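Local structure of giding protein-mglB (Thermus thermophilus, 1J3W) at residues 4-9 / 40-45; 14-19 / 127-132; 28-33 / 108-113; 82-87 / 95-100. The protein probably acts as an adaptor and guanyl-nucleotide exchange factor of the roadblock/LC7 family in gliding motility. All blocks are in the same frame, centred on the assembly; numbering follows the deposited sequence.

Contact 1: residues 4-9 / 40-45; sequences PSLVLY and FVLAHK
Leu8 and Leu42 meet through a single water, and no direct hydrogen bond joins residues 4-9 to 40-45. The water accepts from Leu8 N at 2.6 Å and donates to Leu42 O at 2.8 Å, bridging the N-terminal loop to the bulged start of the strand. The side-chain contacts between them are apolar. Pro4 lies over one face of the Phe40 ring in a CH-pi contact: its CG sits 3.7 Å from the centroid of the Phe40 ring, 26° off the normal, displaced toward the rim. Phe40 is placed for this by a first torsion that sets CG anti to the carbonyl carbon (chi1 -71°). An alanine here would remove the ring and is likely to leave the Pro4 pyrrolidine without its flat partner, and Pro55 of the second subunit without the ring it packs on.

Leu42 divides its surface among three partners. Its CD2 meets Pro4 CB at 4.1 Å, its CD1 meets Leu6 CD2 at 3.6 Å, and its CB receives Leu8 CD1 at 4.1 Å. Leu8 CD1 also reaches Ala43 CB, because Leu42 and Ala43 together oppose Leu34 in a classic beta bulge and both turn their CB toward residues 4-9. Asp36 binds Ser5 N with one carboxylate oxygen and Phe40 N with the other, tying the N-terminal loop to the turn before strand 41-46, outermost within this chain. With one bridging water and otherwise greasy surfaces, adhesion here should depend mainly on shape and exclusion of solvent.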
loop_
_atom_site.group_PDB
_atom_site.type_symbol
_atom_site.label_atom_id
_atom_site.label_comp_id
_atom_site.label_asym_id
_atom_site.label_seq_id
_atom_site.Cartn_x
_atom_site.Cartn_y
_atom_site.Cartn_z
ATOM N N PRO B 4 -12.608 5.837 15.864
ATOM C CA PRO B 4 -12.364 6.769 14.761
ATOM C C PRO B 4 -11.667 8.037 15.229
ATOM O O PRO B 4 -11.677 8.360 16.418
ATOM C CB PRO B 4 -13.769 7.063 14.237
ATOM C CG PRO B 4 -14.525 5.838 14.579
ATOM C CD PRO B 4 -14.045 5.537 15.975
ATOM N N SER B 5 -11.064 8.754 14.289
ATOM C CA SER B 5 -10.417 10.014 14.619
ATOM C C SER B 5 -11.462 11.108 14.771
ATOM O O SER B 5 -11.178 12.297 14.840
ATOM C CB SER B 5 -9.453 10.363 13.483
ATOM O OG SER B 5 -8.475 9.331 13.363
ATOM N N LEU B 6 -12.724 10.646 14.784
ATOM C CA LEU B 6 -13.849 11.562 14.764
ATOM C C LEU B 6 -15.164 10.785 14.668
ATOM O O LEU B 6 -15.258 9.743 14.032
ATOM C CB LEU B 6 -13.682 12.455 13.534
ATOM C CG LEU B 6 -14.638 13.647 13.531
ATOM C CD1 LEU B 6 -14.111 14.810 12.687
ATOM C CD2 LEU B 6 -16.015 13.301 12.962
ATOM N N VAL B 7 -16.189 11.299 15.371
ATOM C CA VAL B 7 -17.514 10.702 15.245
ATOM C C VAL B 7 -18.605 11.773 15.244
ATOM O O VAL B 7 -18.641 12.674 16.073
ATOM C CB VAL B 7 -17.734 9.727 16.404
ATOM C CG1 VAL B 7 -16.503 8.841 16.583
ATOM C CG2 VAL B 7 -18.002 10.488 17.688
ATOM N N LEU B 8 -19.500 11.669 14.246
ATOM C CA LEU B 8 -20.471 12.740 14.060
ATOM C C LEU B 8 -21.838 12.432 14.673
ATOM O O LEU B 8 -22.428 11.372 14.497
ATOM C CB LEU B 8 -20.606 13.022 12.566
ATOM C CG LEU B 8 -19.329 13.621 11.971
ATOM C CD1 LEU B 8 -19.419 13.825 10.458
ATOM C CD2 LEU B 8 -18.975 14.985 12.566
ATOM N N TYR B 9 -22.304 13.415 15.459
ATOM C CA TYR B 9 -23.651 13.355 16.003
ATOM C C TYR B 9 -24.232 14.762 16.128
ATOM O O TYR B 9 -23.540 15.763 16.002
ATOM C CB TYR B 9 -23.570 12.705 17.383
ATOM C CG TYR B 9 -22.602 13.454 18.224
ATOM C CD1 TYR B 9 -21.256 13.101 18.215
ATOM C CD2 TYR B 9 -23.035 14.515 19.018
ATOM C CE1 TYR B 9 -20.347 13.804 18.995
ATOM C CE2 TYR B 9 -22.130 15.210 19.804
ATOM C CZ TYR B 9 -20.793 14.852 19.799
ATOM O OH TYR B 9 -19.880 15.571 20.541
ATOM N N PHE B 40 -13.117 4.270 9.030
ATOM C CA PHE B 40 -14.479 4.318 9.555
ATOM C C PHE B 40 -15.318 5.321 8.772
ATOM O O PHE B 40 -14.829 6.387 8.404
ATOM C CB PHE B 40 -14.489 4.724 11.032
ATOM C CG PHE B 40 -13.951 3.673 11.959
ATOM C CD1 PHE B 40 -12.659 3.770 12.465
ATOM C CD2 PHE B 40 -14.744 2.596 12.339
ATOM C CE1 PHE B 40 -12.165 2.806 13.342
ATOM C CE2 PHE B 40 -14.259 1.628 13.215
ATOM C CZ PHE B 40 -12.969 1.733 13.716
ATOM N N VAL B 41 -16.579 4.976 8.517
ATOM C CA VAL B 41 -17.470 5.888 7.808
ATOM C C VAL B 41 -18.091 6.807 8.855
ATOM O O VAL B 41 -18.754 6.342 9.785
ATOM C CB VAL B 41 -18.588 5.135 7.068
ATOM C CG1 VAL B 41 -19.529 6.136 6.412
ATOM C CG2 VAL B 41 -17.984 4.215 6.008
ATOM N N LEU B 42 -17.867 8.108 8.710
ATOM C CA LEU B 42 -18.388 9.086 9.659
ATOM C C LEU B 42 -19.774 9.573 9.262
ATOM O O LEU B 42 -20.594 9.902 10.117
ATOM C CB LEU B 42 -17.432 10.276 9.755
ATOM C CG LEU B 42 -15.966 9.914 10.025
ATOM C CD1 LEU B 42 -15.149 11.185 10.181
ATOM C CD2 LEU B 42 -15.867 9.058 11.276
ATOM N N ALA B 43 -20.026 9.631 7.958
ATOM C CA ALA B 43 -21.316 10.062 7.424
ATOM C C ALA B 43 -21.341 9.679 5.950
ATOM O O ALA B 43 -20.300 9.684 5.286
ATOM C CB ALA B 43 -21.482 11.572 7.571
ATOM N N HIS B 44 -22.513 9.324 5.437
ATOM C CA HIS B 44 -22.621 8.952 4.032
ATOM C C HIS B 44 -24.019 9.214 3.505
ATOM O O HIS B 44 -25.002 9.085 4.233
ATOM C CB HIS B 44 -22.252 7.477 3.825
ATOM C CG HIS B 44 -23.212 6.512 4.448
ATOM N ND1 HIS B 44 -24.358 6.084 3.812
ATOM C CD2 HIS B 44 -23.193 5.889 5.649
ATOM C CE1 HIS B 44 -25.002 5.237 4.594
ATOM N NE2 HIS B 44 -24.317 5.102 5.716
ATOM N N LYS B 45 -24.091 9.605 2.237
ATOM C CA LYS B 45 -25.358 9.872 1.575
ATOM C C LYS B 45 -25.289 9.344 0.154
ATOM O O LYS B 45 -24.223 9.342 -0.469
ATOM C CB LYS B 45 -25.664 11.372 1.579
ATOM C CG LYS B 45 -26.037 11.884 2.963
ATOM C CD LYS B 45 -27.328 11.234 3.449
ATOM C CE LYS B 45 -27.469 11.340 4.960
ATOM N NZ LYS B 45 -28.752 10.749 5.452
HETATM O O HOH W 1 -19.796 9.496 12.779
#

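Contact 2: residues 14-19 / 127-132; sequences ERAVEV and EALARI
Arg15 NH2 donates to Glu18 OE2 at 2.6 Å, a nearly straight bond (167°) made by the same residue whose CB and carbonyl carbon carry the end of Ile132. The guanidinium grips side-on: NE donates to Glu18 OE1 at 3.0 Å while NH2 holds the other oxygen, both partners lying close to the guanidinium plane. Bends at chi2 and chi3 curl the arginine back along its own helix to the residue one turn on, so the charged end leads away from residues 127-132 and leaves its aliphatic base to the neighbour.

Ile132 reaches across with CD1, which rests 3.6 Å from Arg15 C and close to Ala16 N. The same methyl meets Val19 CG2 tip to tip at 3.9 Å. Val19 straddles the seam: with CG1 anti to the backbone N (chi1 173°), that branch lies 4.0 Å from Leu129 CG, while CG2 serves Ile132 and Ala128 CB. Leu129 slides past Val19 in the opposite direction and sets its CD2 3.8 Å from Ala16 CB, the small alanine giving the leucine room to approach the backbone.

The short segments run antiparallel at 174°, their axes 9.8 Å apart. They belong to the first and last helices, 10-27 and 115-135, which lie side by side on one face of the roadblock sheet; Leu8 of the N-terminal loop packs on Ala16, and Ala99 packs on Leu129.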
loop_
_atom_site.group_PDB
_atom_site.type_symbol
_atom_site.label_atom_id
_atom_site.label_comp_id
_atom_site.label_asym_id
_atom_site.label_seq_id
_atom_site.Cartn_x
_atom_site.Cartn_y
_atom_site.Cartn_z
ATOM N N GLU B 14 -25.294 16.702 11.156
ATOM C CA GLU B 14 -26.268 17.288 10.246
ATOM C C GLU B 14 -25.629 18.232 9.239
ATOM O O GLU B 14 -25.995 18.231 8.066
ATOM C CB GLU B 14 -27.346 18.035 11.032
ATOM C CG GLU B 14 -28.241 17.130 11.851
ATOM C CD GLU B 14 -28.886 16.042 11.011
ATOM O OE1 GLU B 14 -29.483 16.374 9.966
ATOM O OE2 GLU B 14 -28.796 14.861 11.399
ATOM N N ARG B 15 -24.687 19.047 9.691
ATOM C CA ARG B 15 -24.025 19.972 8.783
ATOM C C ARG B 15 -23.242 19.176 7.739
ATOM O O ARG B 15 -23.237 19.523 6.558
ATOM C CB ARG B 15 -23.087 20.903 9.553
ATOM C CG ARG B 15 -23.789 21.817 10.554
ATOM C CD ARG B 15 -24.791 22.756 9.885
ATOM N NE ARG B 15 -26.079 22.123 9.600
ATOM C CZ ARG B 15 -26.957 21.744 10.526
ATOM N NH1 ARG B 15 -26.695 21.927 11.814
ATOM N NH2 ARG B 15 -28.105 21.188 10.165
ATOM N N ALA B 16 -22.597 18.100 8.179
ATOM C CA ALA B 16 -21.815 17.259 7.272
ATOM C C ALA B 16 -22.721 16.589 6.250
ATOM O O ALA B 16 -22.421 16.568 5.054
ATOM C CB ALA B 16 -21.054 16.201 8.062
ATOM N N VAL B 17 -23.829 16.029 6.720
ATOM C CA VAL B 17 -24.768 15.368 5.827
ATOM C C VAL B 17 -25.308 16.339 4.780
ATOM O O VAL B 17 -25.461 15.979 3.611
ATOM C CB VAL B 17 -25.934 14.753 6.622
ATOM C CG1 VAL B 17 -27.098 14.453 5.700
ATOM C CG2 VAL B 17 -25.462 13.482 7.307
ATOM N N GLU B 18 -25.600 17.568 5.196
ATOM C CA GLU B 18 -26.102 18.571 4.269
ATOM C C GLU B 18 -25.079 18.818 3.162
ATOM O O GLU B 18 -25.443 18.934 1.989
ATOM C CB GLU B 18 -26.422 19.864 5.022
ATOM C CG GLU B 18 -27.814 19.852 5.637
ATOM C CD GLU B 18 -27.949 20.797 6.812
ATOM O OE1 GLU B 18 -27.252 21.834 6.824
ATOM O OE2 GLU B 18 -28.763 20.505 7.718
ATOM N N VAL B 19 -23.801 18.887 3.528
ATOM C CA VAL B 19 -22.755 19.090 2.533
ATOM C C VAL B 19 -22.751 17.910 1.562
ATOM O O VAL B 19 -22.687 18.099 0.345
ATOM C CB VAL B 19 -21.357 19.198 3.178
ATOM C CG1 VAL B 19 -20.289 19.245 2.090
ATOM C CG2 VAL B 19 -21.272 20.453 4.042
ATOM N N GLU B 127 -13.466 21.232 1.785
ATOM C CA GLU B 127 -13.128 22.352 2.656
ATOM C C GLU B 127 -14.210 22.568 3.705
ATOM O O GLU B 127 -13.915 22.827 4.875
ATOM C CB GLU B 127 -12.954 23.646 1.869
ATOM C CG GLU B 127 -12.779 24.833 2.803
ATOM C CD GLU B 127 -12.718 26.152 2.085
ATOM O OE1 GLU B 127 -13.660 26.457 1.322
ATOM O OE2 GLU B 127 -11.730 26.886 2.294
ATOM N N ALA B 128 -15.468 22.475 3.286
ATOM C CA ALA B 128 -16.575 22.662 4.214
ATOM C C ALA B 128 -16.534 21.592 5.297
ATOM O O ALA B 128 -16.751 21.874 6.475
ATOM C CB ALA B 128 -17.897 22.602 3.471
ATOM N N LEU B 129 -16.247 20.358 4.895
ATOM C CA LEU B 129 -16.187 19.256 5.840
ATOM C C LEU B 129 -14.980 19.368 6.759
ATOM O O LEU B 129 -15.027 18.921 7.904
ATOM C CB LEU B 129 -16.170 17.923 5.084
ATOM C CG LEU B 129 -17.503 17.611 4.399
ATOM C CD1 LEU B 129 -17.307 16.570 3.307
ATOM C CD2 LEU B 129 -18.505 17.126 5.434
ATOM N N ALA B 130 -13.903 19.965 6.259
ATOM C CA ALA B 130 -12.700 20.145 7.062
ATOM C C ALA B 130 -13.046 21.043 8.249
ATOM O O ALA B 130 -12.636 20.778 9.380
ATOM C CB ALA B 130 -11.597 20.779 6.228
ATOM N N ARG B 131 -13.812 22.097 7.987
ATOM C CA ARG B 131 -14.212 23.024 9.041
ATOM C C ARG B 131 -15.156 22.370 10.043
ATOM O O ARG B 131 -15.051 22.596 11.249
ATOM C CB ARG B 131 -14.887 24.260 8.440
ATOM C CG ARG B 131 -13.952 25.160 7.656
ATOM C CD ARG B 131 -14.529 26.563 7.527
ATOM N NE ARG B 131 -13.588 27.488 6.898
ATOM C CZ ARG B 131 -13.753 28.806 6.850
ATOM N NH1 ARG B 131 -14.827 29.365 7.395
ATOM N NH2 ARG B 131 -12.844 29.568 6.257
ATOM N N ILE B 132 -16.077 21.556 9.539
ATOM C CA ILE B 132 -17.039 20.865 10.390
ATOM C C ILE B 132 -16.347 19.836 11.283
ATOM O O ILE B 132 -16.641 19.734 12.476
ATOM C CB ILE B 132 -18.107 20.142 9.538
ATOM C CG1 ILE B 132 -18.897 21.167 8.722
ATOM C CG2 ILE B 132 -19.038 19.336 10.433
ATOM C CD1 ILE B 132 -19.863 20.547 7.729
#

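Contact 3: residues 28-33 / 108-113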
loop_
_atom_site.group_PDB
_atom_site.type_symbol
_atom_site.label_atom_id
_atom_site.label_comp_id
_atom_site.label_asym_id
_atom_site.label_seq_id
_atom_site.Cartn_x
_atom_site.Cartn_y
_atom_site.Cartn_z
ATOM N N GLY B 28 -23.657 15.232 -9.596
ATOM C CA GLY B 28 -24.252 14.144 -10.344
ATOM C C GLY B 28 -23.641 12.820 -9.900
ATOM O O GLY B 28 -23.891 11.783 -10.514
ATOM N N ALA B 29 -22.837 12.848 -8.837
ATOM C CA ALA B 29 -22.212 11.628 -8.324
ATOM C C ALA B 29 -23.237 10.680 -7.706
ATOM O O ALA B 29 -24.344 11.087 -7.345
ATOM C CB ALA B 29 -21.143 11.973 -7.288
ATOM N N ARG B 30 -22.850 9.414 -7.574
ATOM C CA ARG B 30 -23.719 8.397 -7.002
ATOM C C ARG B 30 -23.690 8.363 -5.485
ATOM O O ARG B 30 -24.734 8.351 -4.833
ATOM C CB ARG B 30 -23.320 6.999 -7.487
ATOM C CG ARG B 30 -23.559 6.700 -8.947
ATOM C CD ARG B 30 -23.347 5.207 -9.190
ATOM N NE ARG B 30 -23.626 4.819 -10.568
ATOM C CZ ARG B 30 -23.719 3.560 -10.980
ATOM N NH1 ARG B 30 -23.563 2.564 -10.116
ATOM N NH2 ARG B 30 -23.951 3.296 -12.260
ATOM N N TYR B 31 -22.484 8.328 -4.923
ATOM C CA TYR B 31 -22.340 8.215 -3.479
ATOM C C TYR B 31 -21.312 9.187 -2.938
ATOM O O TYR B 31 -20.298 9.462 -3.587
ATOM C CB TYR B 31 -21.926 6.777 -3.115
ATOM C CG TYR B 31 -22.655 5.707 -3.907
ATOM C CD1 TYR B 31 -24.045 5.594 -3.848
ATOM C CD2 TYR B 31 -21.960 4.842 -4.756
ATOM C CE1 TYR B 31 -24.725 4.658 -4.624
ATOM C CE2 TYR B 31 -22.635 3.899 -5.536
ATOM C CZ TYR B 31 -24.016 3.818 -5.465
ATOM O OH TYR B 31 -24.689 2.912 -6.256
ATOM N N ALA B 32 -21.579 9.699 -1.744
ATOM C CA ALA B 32 -20.679 10.643 -1.091
ATOM C C ALA B 32 -20.465 10.203 0.346
ATOM O O ALA B 32 -21.421 9.888 1.055
ATOM C CB ALA B 32 -21.271 12.040 -1.128
ATOM N N LEU B 33 -19.212 10.173 0.781
ATOM C CA LEU B 33 -18.917 9.760 2.146
ATOM C C LEU B 33 -17.818 10.584 2.771
ATOM O O LEU B 33 -16.948 11.110 2.076
ATOM C CB LEU B 33 -18.436 8.307 2.199
ATOM C CG LEU B 33 -19.109 7.139 1.496
ATOM C CD1 LEU B 33 -18.732 7.139 0.019
ATOM C CD2 LEU B 33 -18.629 5.845 2.151
ATOM N N VAL B 108 -18.118 8.722 -5.382
ATOM C CA VAL B 108 -18.124 7.649 -6.372
ATOM C C VAL B 108 -19.059 8.150 -7.460
ATOM O O VAL B 108 -20.191 8.558 -7.175
ATOM C CB VAL B 108 -18.676 6.337 -5.789
ATOM C CG1 VAL B 108 -18.822 5.296 -6.899
ATOM C CG2 VAL B 108 -17.746 5.829 -4.696
ATOM N N PHE B 109 -18.597 8.120 -8.705
ATOM C CA PHE B 109 -19.414 8.638 -9.791
ATOM C C PHE B 109 -19.318 7.805 -11.052
ATOM O O PHE B 109 -18.427 6.967 -11.187
ATOM C CB PHE B 109 -19.003 10.094 -10.080
ATOM C CG PHE B 109 -17.555 10.261 -10.491
ATOM C CD1 PHE B 109 -17.190 10.246 -11.836
ATOM C CD2 PHE B 109 -16.556 10.439 -9.531
ATOM C CE1 PHE B 109 -15.851 10.404 -12.220
ATOM C CE2 PHE B 109 -15.218 10.597 -9.903
ATOM C CZ PHE B 109 -14.865 10.580 -11.246
ATOM N N ASP B 110 -20.268 8.015 -11.955
ATOM C CA ASP B 110 -20.272 7.315 -13.232
ATOM C C ASP B 110 -20.234 8.357 -14.347
ATOM O O ASP B 110 -19.926 9.528 -14.095
ATOM C CB ASP B 110 -21.483 6.362 -13.343
ATOM C CG ASP B 110 -22.823 7.071 -13.275
ATOM O OD1 ASP B 110 -23.814 6.423 -12.873
ATOM O OD2 ASP B 110 -22.900 8.254 -13.636
ATOM N N GLU B 111 -20.522 7.945 -15.576
ATOM C CA GLU B 111 -20.468 8.869 -16.704
ATOM C C GLU B 111 -21.441 10.039 -16.635
ATOM O O GLU B 111 -21.266 11.028 -17.345
ATOM C CB GLU B 111 -20.682 8.119 -18.024
ATOM C CG GLU B 111 -21.934 7.269 -18.053
ATOM C CD GLU B 111 -21.642 5.811 -17.782
ATOM O OE1 GLU B 111 -21.180 5.121 -18.718
ATOM O OE2 GLU B 111 -21.861 5.359 -16.636
ATOM N N THR B 112 -22.457 9.944 -15.785
ATOM C CA THR B 112 -23.423 11.033 -15.695
ATOM C C THR B 112 -22.981 12.176 -14.788
ATOM O O THR B 112 -23.699 13.162 -14.633
ATOM C CB THR B 112 -24.827 10.533 -15.268
ATOM O OG1 THR B 112 -24.795 9.988 -13.943
ATOM C CG2 THR B 112 -25.314 9.475 -16.245
ATOM N N ALA B 113 -21.795 12.050 -14.204
ATOM C CA ALA B 113 -21.249 13.100 -13.348
ATOM C C ALA B 113 -20.092 13.757 -14.095
ATOM O O ALA B 113 -19.028 13.154 -14.262
ATOM C CB ALA B 113 -20.753 12.511 -12.038
HETATM O O HOH W 2 -22.566 9.501 -11.103
#
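Tyr31 and Val108 form an antiparallel hydrogen-bonded pair, Val108 N donating to Tyr31 O at 2.9 Å, while Val108 O accepts from Tyr31 N and also from Arg30 N. Arg30 and Tyr31 both face Val108, a classic beta bulge, and share its carbonyl.

From within the bulge, Arg30 sends a side chain extended from CG to NE (chi2 -170°) to Asp110. NE meets Asp110 OD1 at 2.8 Å and NH2 reaches the same oxygen at 3.2 Å, so the salt bridge is side-on but loads a single acceptor. The acid approaches the guanidinium edge nearly in its plane, with the carboxylate turned 89° to it. The other oxygen is occupied within its own loop: Asp110 OD2 takes Thr112 OG1 on its syn lone pair at 2.6 Å and Thr112 N at 2.8 Å, an Asx turn lying within a type I turn from Asp110 to Ala113. Four donor atoms thus hold the carboxylate and fix its rotation.

In the roadblock fold this is where strand 31-36 pairs with the central strand 103-109. Gly28, the first residue to leave helix 10-27, has positive phi (86°), and a CB there would lie only 3.1 Å from Thr112 O as well as colliding with the preceding carbonyl. A water bridges Gly28 O and Asp110 N.

Tyr31 brings CD2 to within 3.8 Å of Val108 CB, and Arg30 CB covers one face of its ring; the hydroxyl is bonded to Pro51 O. Val108 also packs on Leu77 of the third subunit.

Contact 4: residues 82-87 / 95-100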
loop_
_atom_site.group_PDB
_atom_site.type_symbol
_atom_site.label_atom_id
_atom_site.label_comp_id
_atom_site.label_asym_id
_atom_site.label_seq_id
_atom_site.Cartn_x
_atom_site.Cartn_y
_atom_site.Cartn_z
ATOM N N PHE B 82 -0.559 12.799 -0.734
ATOM C CA PHE B 82 -1.363 13.412 -1.780
ATOM C C PHE B 82 -2.657 13.883 -1.142
ATOM O O PHE B 82 -3.278 13.154 -0.373
ATOM C CB PHE B 82 -1.659 12.402 -2.887
ATOM C CG PHE B 82 -0.441 11.986 -3.659
ATOM C CD1 PHE B 82 0.274 12.915 -4.405
ATOM C CD2 PHE B 82 -0.009 10.665 -3.636
ATOM C CE1 PHE B 82 1.406 12.532 -5.121
ATOM C CE2 PHE B 82 1.119 10.273 -4.345
ATOM C CZ PHE B 82 1.829 11.206 -5.090
ATOM N N GLN B 83 -3.057 15.108 -1.455
ATOM C CA GLN B 83 -4.281 15.660 -0.895
ATOM C C GLN B 83 -5.508 15.287 -1.713
ATOM O O GLN B 83 -6.562 14.994 -1.155
ATOM C CB GLN B 83 -4.187 17.186 -0.804
ATOM C CG GLN B 83 -3.329 17.718 0.344
ATOM C CD GLN B 83 -1.859 17.379 0.198
ATOM O OE1 GLN B 83 -1.259 17.604 -0.854
ATOM N NE2 GLN B 83 -1.264 16.850 1.263
ATOM N N GLU B 84 -5.363 15.287 -3.034
ATOM C CA GLU B 84 -6.466 14.981 -3.934
ATOM C C GLU B 84 -6.080 13.849 -4.876
ATOM O O GLU B 84 -4.970 13.825 -5.404
ATOM C CB GLU B 84 -6.810 16.237 -4.740
ATOM C CG GLU B 84 -8.061 16.162 -5.586
ATOM C CD GLU B 84 -8.320 17.464 -6.322
ATOM O OE1 GLU B 84 -7.419 17.920 -7.055
ATOM O OE2 GLU B 84 -9.418 18.038 -6.168
ATOM N N GLU B 85 -6.999 12.912 -5.088
ATOM C CA GLU B 85 -6.749 11.786 -5.975
ATOM C C GLU B 85 -7.982 11.452 -6.797
ATOM O O GLU B 85 -9.101 11.470 -6.283
ATOM C CB GLU B 85 -6.352 10.539 -5.173
ATOM C CG GLU B 85 -5.006 10.626 -4.449
ATOM C CD GLU B 85 -4.604 9.310 -3.794
ATOM O OE1 GLU B 85 -5.133 8.247 -4.196
ATOM O OE2 GLU B 85 -3.745 9.328 -2.887
ATOM N N VAL B 86 -7.773 11.146 -8.073
ATOM C CA VAL B 86 -8.868 10.759 -8.956
ATOM C C VAL B 86 -8.484 9.449 -9.638
ATOM O O VAL B 86 -7.387 9.329 -10.180
ATOM C CB VAL B 86 -9.139 11.822 -10.040
ATOM C CG1 VAL B 86 -10.208 11.322 -10.999
ATOM C CG2 VAL B 86 -9.583 13.120 -9.392
ATOM N N HIS B 87 -9.375 8.462 -9.576
ATOM C CA HIS B 87 -9.153 7.159 -10.208
ATOM C C HIS B 87 -10.301 6.969 -11.181
ATOM O O HIS B 87 -11.472 7.007 -10.790
ATOM C CB HIS B 87 -9.169 6.030 -9.174
ATOM C CG HIS B 87 -8.023 6.072 -8.212
ATOM N ND1 HIS B 87 -7.953 6.970 -7.169
ATOM C CD2 HIS B 87 -6.890 5.334 -8.149
ATOM C CE1 HIS B 87 -6.826 6.783 -6.506
ATOM N NE2 HIS B 87 -6.162 5.796 -7.081
ATOM N N TYR B 95 -13.265 9.936 -6.581
ATOM C CA TYR B 95 -12.628 11.198 -6.224
ATOM C C TYR B 95 -12.437 11.186 -4.717
ATOM O O TYR B 95 -13.385 10.942 -3.970
ATOM C CB TYR B 95 -13.522 12.382 -6.599
ATOM C CG TYR B 95 -13.010 13.724 -6.127
ATOM C CD1 TYR B 95 -12.078 14.436 -6.873
ATOM C CD2 TYR B 95 -13.456 14.278 -4.925
ATOM C CE1 TYR B 95 -11.598 15.669 -6.444
ATOM C CE2 TYR B 95 -12.979 15.515 -4.483
ATOM C CZ TYR B 95 -12.051 16.201 -5.248
ATOM O OH TYR B 95 -11.558 17.415 -4.815
ATOM N N VAL B 96 -11.211 11.433 -4.273
ATOM C CA VAL B 96 -10.909 11.478 -2.852
ATOM C C VAL B 96 -10.130 12.754 -2.563
ATOM O O VAL B 96 -9.180 13.083 -3.275
ATOM C CB VAL B 96 -10.063 10.265 -2.416
ATOM C CG1 VAL B 96 -9.785 10.330 -0.921
ATOM C CG2 VAL B 96 -10.790 8.977 -2.761
ATOM N N ASP B 97 -10.534 13.480 -1.527
ATOM C CA ASP B 97 -9.844 14.709 -1.169
ATOM C C ASP B 97 -9.800 14.825 0.347
ATOM O O ASP B 97 -10.725 14.411 1.042
ATOM C CB ASP B 97 -10.563 15.917 -1.783
ATOM C CG ASP B 97 -9.743 17.200 -1.693
ATOM O OD1 ASP B 97 -8.500 17.123 -1.586
ATOM O OD2 ASP B 97 -10.345 18.289 -1.750
ATOM N N GLU B 98 -8.702 15.363 0.858
ATOM C CA GLU B 98 -8.554 15.531 2.291
ATOM C C GLU B 98 -9.574 16.510 2.842
ATOM O O GLU B 98 -9.812 17.574 2.262
ATOM C CB GLU B 98 -7.148 16.032 2.629
ATOM C CG GLU B 98 -6.093 14.950 2.684
ATOM C CD GLU B 98 -4.752 15.477 3.161
ATOM O OE1 GLU B 98 -4.733 16.241 4.148
ATOM O OE2 GLU B 98 -3.723 15.122 2.555
ATOM N N ALA B 99 -10.184 16.136 3.961
ATOM C CA ALA B 99 -11.155 16.986 4.640
ATOM C C ALA B 99 -10.522 17.215 6.005
ATOM O O ALA B 99 -10.929 16.628 7.006
ATOM C CB ALA B 99 -12.490 16.267 4.781
ATOM N N GLY B 100 -9.505 18.067 6.030
ATOM C CA GLY B 100 -8.811 18.324 7.272
ATOM C C GLY B 100 -7.716 17.288 7.412
ATOM O O GLY B 100 -7.502 16.471 6.515
HETATM O O HOH W 3 -6.817 12.184 -1.028
#
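Glu84 crosses the Tyr95 side chain at a slant. Its CB lies 3.7 Å from Asp97 OD1, its non-hydrogen-bonded partner on the next strand being Asp97. CG, set anti to the backbone N (chi1 -172°), meets Tyr95 CE1 at 3.7 Å; CD comes 3.6 Å from Tyr95 OH. At the tip, OE2 accepts from Tyr95 OH at 2.6 Å through its anti lone pair, arriving at the ring edge with the carboxylate plane turned 65° from the ring. Val86 CG2 meets the same edge at CD1. A phenylalanine in place of Tyr95 would probably leave Glu84 OE2 without its hydroxyl and its carboxylate free to turn, relying more on its weak, long ion pairs to Lys119 and Lys123.

Between the Glu84-Asp97 and Val86-Tyr95 pairs, Glu85 and Val96 bond in both directions, Glu85 N to Val96 O at 2.8 Å and Val96 N to Glu85 O at 2.9 Å. The hairpin of strands 84-88 and 93-98 has helix 115-135 over its Glu84, Tyr95 and Asp97 face, where Asp97 binds Lys123 and Ser126. Strand 103-109 flanks strand 93-98, and beyond Glu84 to His87 a strand of the third subunit continues the sheet antiparallel.

In the fold
Contacts 1, 3 and 4 sample one five-stranded antiparallel sheet, and contact 2 pairs two helices against it. Contacts 1 and 3 meet at adjacent strands, where Lys45 N lies 2.9 Å from Ala32 O in a probable hydrogen bond. Contact 1 also joins contact 2, Leu8 CD1 touching Ala16 CB at 3.8 Å. Contact 4 reaches contact 2 through Ala99 and Gly100, with Ala130 CB 3.4 Å from Gly100 N, and contact 3 through Phe109 CE2, 3.9 Å from Tyr95 N. Contacts 1 and 4, about 17 Å apart between centres, lie on opposite sides of the chain's centre, and each approaches a different neighbouring subunit.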